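Local structure of probable glucarate dehydratase (Mycobacterium smegmatis str. MC2 155, 3VDG) at residues Ala212-Gly217 with Tyr267-Thr272; Pro240-Pro245 with Thr366-Thr371. The protein probably dehydrates glucarate or a related acid sugar, as a metal-dependent member of the enolase superfamily. All blocks are in the same frame, centred on the assembly; numbering follows the deposited sequence.

Interaction 1: Ala212-Gly217 with Tyr267-Thr272; sequences AIKLKG and YLEDPT. With NA (sodium ion), chain C.
Lys214 and Glu269 meet across the inside of the barrel from strands that are not neighbours, strand 241-244 running between them, and the nearest CA pair, Lys214 and Tyr267, is still 9.7 Å apart. Side chains alone therefore make the contact. The charged pair forms a salt bridge. Lys214 stays extended along its whole length, CG anti to the backbone N (chi1 168°), and this reach carries its ammonium to the carboxylate; the two side chains cross at about a right angle. Lys214 NZ lies 3.0 Å from Glu269 OE2, a weak hydrogen bond; the approach to the other oxygen, OE1, is doubtful because that atom is less surely placed. Asp370 gives the same ammonium a second salt-bridge partner.

Metal coordination is the second kind of interaction. Glu269 OE2 binds the sodium ion at 2.2 Å, and Asp244 and Asn292 supply the other protein ligands.

Two metal-bound waters extend the contact. Water 1 is a ligand of the sodium ion at 2.3 Å. It also accepts a hydrogen bond from Lys214 NZ at 2.9 Å, and a weak one from Lys216 NZ. Water 2 donates to Asp270 OD2 at 2.8 Å.

One carboxylate oxygen, Glu269 OE2, thus faces both a metal ion and an ammonium. This buried gathering of opposite charges is consistent with the metal-binding acidic site of the enolase superfamily, where sodium probably occupies the place of magnesium.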
ATOM      1  N   ALA A 212     -25.521  11.907  -2.955  1.00 25.92           N
ATOM      2  CA  ALA A 212     -25.180  11.367  -4.292  1.00 22.79           C
ATOM      3  C   ALA A 212     -26.124  10.195  -4.539  1.00 24.41           C
ATOM      4  O   ALA A 212     -26.615   9.577  -3.585  1.00 20.94           O
ATOM      5  CB  ALA A 212     -23.727  10.911  -4.366  1.00 26.04           C
ATOM      6  N   ILE A 213     -26.400   9.893  -5.803  1.00 24.02           N
ATOM      7  CA  ILE A 213     -27.442   8.916  -6.100  1.00 21.51           C
ATOM      8  C   ILE A 213     -26.951   7.950  -7.170  1.00 19.50           C
ATOM      9  O   ILE A 213     -26.352   8.357  -8.175  1.00 26.10           O
ATOM     10  CB  ILE A 213     -28.719   9.608  -6.631  1.00 26.71           C
ATOM     11  CG1 ILE A 213     -29.259  10.635  -5.625  1.00 24.58           C
ATOM     12  CG2 ILE A 213     -29.783   8.581  -6.959  1.00 24.05           C
ATOM     13  CD1 ILE A 213     -30.448  11.430  -6.152  1.00 25.44           C
ATOM     14  N   LYS A 214     -27.191   6.666  -6.960  1.00 22.23           N
ATOM     15  CA  LYS A 214     -26.798   5.695  -7.960  1.00 19.85           C
ATOM     16  C   LYS A 214     -28.023   4.899  -8.383  1.00 23.67           C
ATOM     17  O   LYS A 214     -28.819   4.525  -7.537  1.00 24.42           O
ATOM     18  CB  LYS A 214     -25.774   4.725  -7.360  1.00 21.58           C
ATOM     19  CG  LYS A 214     -25.527   3.493  -8.235  1.00 30.90           C
ATOM     20  CD  LYS A 214     -24.502   2.550  -7.606  1.00 33.30           C
ATOM     21  CE  LYS A 214     -24.190   1.386  -8.533  1.00 29.68           C
ATOM     22  NZ  LYS A 214     -23.056   0.568  -8.027  1.00 29.70           N
ATOM     23  N   LEU A 215     -28.150   4.610  -9.681  1.00 21.99           N
ATOM     24  CA  LEU A 215     -29.236   3.748 -10.170  1.00 19.20           C
ATOM     25  C   LEU A 215     -28.691   2.412 -10.710  1.00 18.22           C
ATOM     26  O   LEU A 215     -27.791   2.390 -11.570  1.00 21.80           O
ATOM     27  CB  LEU A 215     -30.051   4.460 -11.272  1.00 25.87           C
ATOM     28  CG  LEU A 215     -31.178   3.656 -11.945  1.00 25.54           C
ATOM     29  CD1 LEU A 215     -32.251   3.308 -10.931  1.00 18.84           C
ATOM     30  CD2 LEU A 215     -31.786   4.403 -13.135  1.00 19.10           C
ATOM     31  N   LYS A 216     -29.234   1.311 -10.207  1.00 18.39           N
ATOM     32  CA  LYS A 216     -28.929  -0.015 -10.736  1.00 20.42           C
ATOM     33  C   LYS A 216     -29.773  -0.190 -12.008  1.00 22.05           C
ATOM     34  O   LYS A 216     -31.007  -0.242 -11.939  1.00 24.39           O
ATOM     35  CB  LYS A 216     -29.296  -1.102  -9.722  1.00 19.73           C
ATOM     36  CG  LYS A 216     -29.025  -2.528 -10.228  1.00 24.04           C
ATOM     37  CD  LYS A 216     -27.701  -3.072  -9.707  1.00 19.52           C
ATOM     38  CE  LYS A 216     -26.506  -2.222 -10.129  1.00 23.56           C
ATOM     39  NZ  LYS A 216     -25.228  -2.835  -9.643  1.00 21.62           N
ATOM     40  N   GLY A 217     -29.101  -0.223 -13.150  1.00 20.99           N
ATOM     41  CA  GLY A 217     -29.766  -0.335 -14.450  1.00 22.79           C
ATOM     42  C   GLY A 217     -29.532  -1.708 -15.060  1.00 22.13           C
ATOM     43  O   GLY A 217     -29.275  -2.679 -14.348  1.00 19.28           O
ATOM     44  N   TYR A 267     -20.147   9.407 -12.912  1.00 21.50           N
ATOM     45  CA  TYR A 267     -19.440   8.407 -13.707  1.00 18.96           C
ATOM     46  C   TYR A 267     -20.432   7.359 -14.185  1.00 16.77           C
ATOM     47  O   TYR A 267     -21.550   7.310 -13.699  1.00 21.20           O
ATOM     48  CB  TYR A 267     -18.258   7.763 -12.951  1.00 19.92           C
ATOM     49  CG  TYR A 267     -18.528   7.132 -11.575  1.00 24.69           C
ATOM     50  CD1 TYR A 267     -17.922   7.644 -10.434  1.00 29.96           C
ATOM     51  CD2 TYR A 267     -19.326   5.995 -11.433  1.00 24.84           C
ATOM     52  CE1 TYR A 267     -18.123   7.065  -9.183  1.00 26.64           C
ATOM     53  CE2 TYR A 267     -19.534   5.403 -10.189  1.00 19.68           C
ATOM     54  CZ  TYR A 267     -18.928   5.937  -9.064  1.00 29.01           C
ATOM     55  OH  TYR A 267     -19.124   5.366  -7.808  1.00 24.66           O
ATOM     56  N   LEU A 268     -20.020   6.554 -15.152  1.00 21.42           N
ATOM     57  CA  LEU A 268     -20.840   5.463 -15.689  1.00 20.67           C
ATOM     58  C   LEU A 268     -20.154   4.136 -15.367  1.00 18.16           C
ATOM     59  O   LEU A 268     -19.015   3.935 -15.782  1.00 20.09           O
ATOM     60  CB  LEU A 268     -20.946   5.630 -17.214  1.00 16.59           C
ATOM     61  CG  LEU A 268     -21.700   4.555 -17.990  1.00 18.20           C
ATOM     62  CD1 LEU A 268     -23.162   4.578 -17.561  1.00 20.77           C
ATOM     63  CD2 LEU A 268     -21.583   4.840 -19.488  1.00 24.74           C
ATOM     64  N   GLU A 269     -20.803   3.246 -14.606  1.00 19.69           N
ATOM     65  CA  GLU A 269     -20.105   2.039 -14.138  1.00 20.36           C
ATOM     66  C   GLU A 269     -20.406   0.873 -15.055  1.00 19.10           C
ATOM     67  O   GLU A 269     -21.569   0.631 -15.360  1.00 23.16           O
ATOM     68  CB  GLU A 269     -20.554   1.580 -12.732  1.00 20.26           C
ATOM     69  CG  GLU A 269     -20.837   2.652 -11.707  1.00 41.30           C
ATOM     70  CD  GLU A 269     -21.261   2.056 -10.368  1.00 33.50           C
ATOM     71  OE1 GLU A 269     -21.927   2.768  -9.579  1.00 63.46           O
ATOM     72  OE2 GLU A 269     -20.945   0.865 -10.111  1.00 28.88           O
ATOM     73  N   ASP A 270     -19.368   0.132 -15.438  1.00 17.64           N
ATOM     74  CA  ASP A 270     -19.531  -1.129 -16.179  1.00 19.18           C
ATOM     75  C   ASP A 270     -20.655  -1.090 -17.201  1.00 21.64           C
ATOM     76  O   ASP A 270     -21.603  -1.885 -17.126  1.00 21.56           O
ATOM     77  CB  ASP A 270     -19.760  -2.298 -15.200  1.00 20.37           C
ATOM     78  CG  ASP A 270     -18.533  -2.571 -14.358  1.00 24.21           C
ATOM     79  OD1 ASP A 270     -17.458  -2.723 -14.973  1.00 25.64           O
ATOM     80  OD2 ASP A 270     -18.635  -2.587 -13.102  1.00 21.67           O
ATOM     81  N   PRO A 271     -20.565  -0.170 -18.169  1.00 21.01           N
ATOM     82  CA  PRO A 271     -21.585  -0.200 -19.218  1.00 21.45           C
ATOM     83  C   PRO A 271     -21.557  -1.485 -20.066  1.00 19.25           C
ATOM     84  O   PRO A 271     -22.600  -1.940 -20.513  1.00 21.08           O
ATOM     85  CB  PRO A 271     -21.232   1.024 -20.092  1.00 20.61           C
ATOM     86  CG  PRO A 271     -19.783   1.319 -19.790  1.00 21.01           C
ATOM     87  CD  PRO A 271     -19.611   0.944 -18.335  1.00 20.00           C
ATOM     88  N   THR A 272     -20.384  -2.079 -20.267  1.00 18.59           N
ATOM     89  CA  THR A 272     -20.225  -3.147 -21.247  1.00 17.77           C
ATOM     90  C   THR A 272     -19.201  -4.161 -20.719  1.00 24.08           C
ATOM     91  O   THR A 272     -18.361  -3.810 -19.893  1.00 24.27           O
ATOM     92  CB  THR A 272     -19.782  -2.545 -22.608  1.00 22.80           C
ATOM     93  OG1 THR A 272     -19.927  -3.517 -23.650  1.00 22.72           O
ATOM     94  CG2 THR A 272     -18.316  -2.064 -22.556  1.00 20.64           C
TER
HETATM   95 NA    NA C 502     -21.183  -1.314  -9.823  1.00 43.00          NA
HETATM   96  O   HOH W   1     -22.344  -2.252  -8.082  1.00 32.47           O
HETATM   97  O   HOH W   2     -21.056  -2.780 -11.675  1.00 25.35           O

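Interaction 2: Pro240-Pro245 with Thr366-Thr371. With NA (sodium ion), chain C.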
ATOM      1  N   PRO A 240     -24.884  14.445  -7.301  1.00 24.42           N
ATOM      2  CA  PRO A 240     -24.174  13.645  -8.292  1.00 21.59           C
ATOM      3  C   PRO A 240     -24.936  12.337  -8.561  1.00 20.73           C
ATOM      4  O   PRO A 240     -25.552  11.777  -7.642  1.00 26.10           O
ATOM      5  CB  PRO A 240     -22.818  13.369  -7.617  1.00 29.08           C
ATOM      6  CG  PRO A 240     -22.642  14.511  -6.656  1.00 35.96           C
ATOM      7  CD  PRO A 240     -24.035  14.765  -6.133  1.00 32.79           C
ATOM      8  N   LEU A 241     -24.891  11.880  -9.816  1.00 22.76           N
ATOM      9  CA  LEU A 241     -25.655  10.705 -10.269  1.00 24.57           C
ATOM     10  C   LEU A 241     -24.732   9.690 -10.914  1.00 21.65           C
ATOM     11  O   LEU A 241     -23.770  10.044 -11.597  1.00 21.78           O
ATOM     12  CB  LEU A 241     -26.722  11.107 -11.314  1.00 23.28           C
ATOM     13  CG  LEU A 241     -27.781  12.130 -10.886  1.00 31.58           C
ATOM     14  CD1 LEU A 241     -28.711  12.418 -12.053  1.00 27.75           C
ATOM     15  CD2 LEU A 241     -28.583  11.645  -9.687  1.00 31.49           C
ATOM     16  N   ARG A 242     -25.038   8.415 -10.715  1.00 23.96           N
ATOM     17  CA  ARG A 242     -24.268   7.356 -11.340  1.00 25.08           C
ATOM     18  C   ARG A 242     -25.230   6.330 -11.861  1.00 21.06           C
ATOM     19  O   ARG A 242     -26.303   6.141 -11.296  1.00 21.22           O
ATOM     20  CB  ARG A 242     -23.389   6.657 -10.308  1.00 28.62           C
ATOM     21  CG  ARG A 242     -22.488   7.587  -9.535  1.00 31.78           C
ATOM     22  CD  ARG A 242     -22.244   6.944  -8.185  1.00 51.52           C
ATOM     23  NE  ARG A 242     -21.430   7.801  -7.348  1.00 41.58           N
ATOM     24  CZ  ARG A 242     -21.003   7.468  -6.143  1.00 42.91           C
ATOM     25  NH1 ARG A 242     -21.323   6.285  -5.614  1.00 47.03           N
ATOM     26  NH2 ARG A 242     -20.260   8.325  -5.468  1.00 32.52           N
ATOM     27  N   LEU A 243     -24.839   5.655 -12.930  1.00 25.13           N
ATOM     28  CA  LEU A 243     -25.682   4.619 -13.509  1.00 22.93           C
ATOM     29  C   LEU A 243     -24.814   3.376 -13.696  1.00 19.22           C
ATOM     30  O   LEU A 243     -23.660   3.478 -14.109  1.00 23.18           O
ATOM     31  CB  LEU A 243     -26.226   5.099 -14.863  1.00 27.88           C
ATOM     32  CG  LEU A 243     -27.042   4.133 -15.733  1.00 23.60           C
ATOM     33  CD1 LEU A 243     -28.280   3.652 -14.987  1.00 19.82           C
ATOM     34  CD2 LEU A 243     -27.427   4.837 -17.042  1.00 25.38           C
ATOM     35  N   ASP A 244     -25.375   2.209 -13.391  1.00 23.33           N
ATOM     36  CA  ASP A 244     -24.621   0.962 -13.415  1.00 22.51           C
ATOM     37  C   ASP A 244     -25.483  -0.163 -13.964  1.00 17.08           C
ATOM     38  O   ASP A 244     -26.323  -0.712 -13.250  1.00 19.52           O
ATOM     39  CB  ASP A 244     -24.191   0.627 -11.987  1.00 21.91           C
ATOM     40  CG  ASP A 244     -23.558  -0.752 -11.867  1.00 27.25           C
ATOM     41  OD1 ASP A 244     -23.160  -1.361 -12.895  1.00 24.79           O
ATOM     42  OD2 ASP A 244     -23.449  -1.225 -10.722  1.00 23.49           O
ATOM     43  N   PRO A 245     -25.317  -0.490 -15.248  1.00 18.57           N
ATOM     44  CA  PRO A 245     -26.150  -1.560 -15.797  1.00 23.81           C
ATOM     45  C   PRO A 245     -25.461  -2.927 -15.739  1.00 23.77           C
ATOM     46  O   PRO A 245     -25.894  -3.846 -16.441  1.00 20.87           O
ATOM     47  CB  PRO A 245     -26.296  -1.145 -17.266  1.00 22.18           C
ATOM     48  CG  PRO A 245     -24.956  -0.537 -17.567  1.00 22.22           C
ATOM     49  CD  PRO A 245     -24.546   0.198 -16.302  1.00 19.84           C
ATOM     50  N   THR A 366     -12.791  10.033  -2.412  1.00 26.90           N
ATOM     51  CA  THR A 366     -13.587  11.247  -2.287  1.00 30.89           C
ATOM     52  C   THR A 366     -15.011  11.106  -2.841  1.00 53.47           C
ATOM     53  O   THR A 366     -15.890  11.887  -2.475  1.00 44.18           O
ATOM     54  CB  THR A 366     -12.874  12.432  -2.963  1.00 42.66           C
ATOM     55  OG1 THR A 366     -12.500  12.054  -4.296  1.00 43.49           O
ATOM     56  CG2 THR A 366     -11.617  12.798  -2.168  1.00 47.20           C
ATOM     57  N   TYR A 367     -15.238  10.121  -3.713  1.00 27.67           N
ATOM     58  CA  TYR A 367     -16.598   9.786  -4.139  1.00 28.07           C
ATOM     59  C   TYR A 367     -17.399   9.213  -2.980  1.00 25.97           C
ATOM     60  O   TYR A 367     -16.860   8.523  -2.114  1.00 26.97           O
ATOM     61  CB  TYR A 367     -16.591   8.753  -5.271  1.00 26.16           C
ATOM     62  CG  TYR A 367     -16.087   9.256  -6.600  1.00 27.47           C
ATOM     63  CD1 TYR A 367     -16.786  10.225  -7.315  1.00 31.00           C
ATOM     64  CD2 TYR A 367     -14.916   8.759  -7.145  1.00 30.27           C
ATOM     65  CE1 TYR A 367     -16.319  10.693  -8.535  1.00 25.48           C
ATOM     66  CE2 TYR A 367     -14.454   9.203  -8.370  1.00 30.45           C
ATOM     67  CZ  TYR A 367     -15.159  10.167  -9.060  1.00 31.83           C
ATOM     68  OH  TYR A 367     -14.683  10.608 -10.266  1.00 30.63           O
ATOM     69  N   ALA A 368     -18.699   9.475  -2.958  1.00 23.17           N
ATOM     70  CA  ALA A 368     -19.542   8.882  -1.936  1.00 21.03           C
ATOM     71  C   ALA A 368     -19.505   7.353  -2.098  1.00 25.22           C
ATOM     72  O   ALA A 368     -19.509   6.865  -3.223  1.00 22.20           O
ATOM     73  CB  ALA A 368     -20.964   9.413  -2.088  1.00 23.62           C
ATOM     74  N   CYS A 369     -19.464   6.601  -0.998  1.00 23.06           N
ATOM     75  CA  CYS A 369     -19.466   5.129  -1.059  1.00 21.64           C
ATOM     76  C   CYS A 369     -20.860   4.557  -1.311  1.00 23.78           C
ATOM     77  O   CYS A 369     -21.846   5.046  -0.769  1.00 26.08           O
ATOM     78  CB  CYS A 369     -18.949   4.523   0.264  1.00 18.54           C
ATOM     79  SG  CYS A 369     -17.233   4.973   0.673  1.00 25.69           S
ATOM     80  N   ASP A 370     -20.940   3.487  -2.095  1.00 21.17           N
ATOM     81  CA  ASP A 370     -22.189   2.720  -2.187  1.00 23.08           C
ATOM     82  C   ASP A 370     -22.492   2.011  -0.864  1.00 27.14           C
ATOM     83  O   ASP A 370     -21.581   1.588  -0.154  1.00 23.03           O
ATOM     84  CB  ASP A 370     -22.061   1.650  -3.276  1.00 21.65           C
ATOM     85  CG  ASP A 370     -22.005   2.243  -4.698  1.00 29.76           C
ATOM     86  OD1 ASP A 370     -22.288   3.442  -4.873  1.00 33.69           O
ATOM     87  OD2 ASP A 370     -21.699   1.483  -5.638  1.00 45.63           O
ATOM     88  N   THR A 371     -23.773   1.870  -0.537  1.00 21.39           N
ATOM     89  CA  THR A 371     -24.182   0.953   0.528  1.00 21.32           C
ATOM     90  C   THR A 371     -25.593   0.465   0.221  1.00 22.36           C
ATOM     91  O   THR A 371     -26.372   1.180  -0.402  1.00 21.26           O
ATOM     92  CB  THR A 371     -24.176   1.628   1.915  1.00 20.61           C
ATOM     93  OG1 THR A 371     -24.612   0.689   2.914  1.00 22.90           O
ATOM     94  CG2 THR A 371     -25.109   2.849   1.924  1.00 19.26           C
TER
HETATM   95 NA    NA C 502     -21.183  -1.314  -9.823  1.00 43.00          NA
HETATM   96  O   HOH W   2     -21.056  -2.780 -11.675  1.00 25.35           O
HETATM   97  O   HOH W   1     -22.344  -2.252  -8.082  1.00 32.47           O
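With CG anti to its carbonyl carbon (chi1 -55°) and the chain extended from CG to NE, Arg242 carries its guanidinium from strand 241-244 across to the loop 366-371. Asp370, whose CG is likewise anti to the carbonyl carbon (chi1 -69°), brings its carboxylate to the same group. Both terminal nitrogens of the guanidinium converge on the carbonyl oxygen of Ala368. Arg242 NH2 reaches Ala368 O at 2.8 Å, lying in the plane of that carbonyl and directed at a lone pair, whereas Arg242 NH1 stands 3.1 Å from Ala368 O and above the plane.

These residues belong to the C-terminal barrel of the enolase fold: strand 241-244 sits between parallel strands 213-216 and 267-269, and the loop 366-371 follows helix 349-360. The guanidinium thereby ties a strand of the barrel wall to a segment without regular structure.

At the guanidinium edge, Asp370 OD1 forms a salt bridge with Arg242 NH1 at 3.1 Å, although the two planar groups are turned 50° apart. Arg242 NE pairs with Glu266, and these two salt bridges help to fix the rotation of the guanidinium. The other oxygen of Asp370, OD2, forms a salt bridge with Lys214, so each charge has a further partner. Two CB atoms pack against Arg242 NH2: Ala368 CB at 3.6 Å and Tyr367 CB at 3.7 Å. Two residues beyond Arg242 on the same strand, Asp244 binds the sodium ion through OD2 at 2.4 Å, while its OD1 accepts a hydrogen bond from metal-bound water 2.

Overall arrangement
The centres of interactions 1 and 2 lie about 7 Å apart, and their segments alternate along the chain. Strand 241-244 of interaction 2 is flanked in the sheet by the two strands of interaction 1, and a probable backbone hydrogen bond, Ile213 N to Pro240 O at 2.8 Å, joins one pair of neighbours. Side chains couple the contacts more directly: Lys216 NZ forms a salt bridge with Asp244 OD2 at 2.6 Å. Both contacts reach the same sodium ion, Glu269 from one and Asp244 from the other, and share its two waters. A formate, probably from the crystallisation liquor, lies about 5 Å from the Lys214 side chain and may mark the pocket.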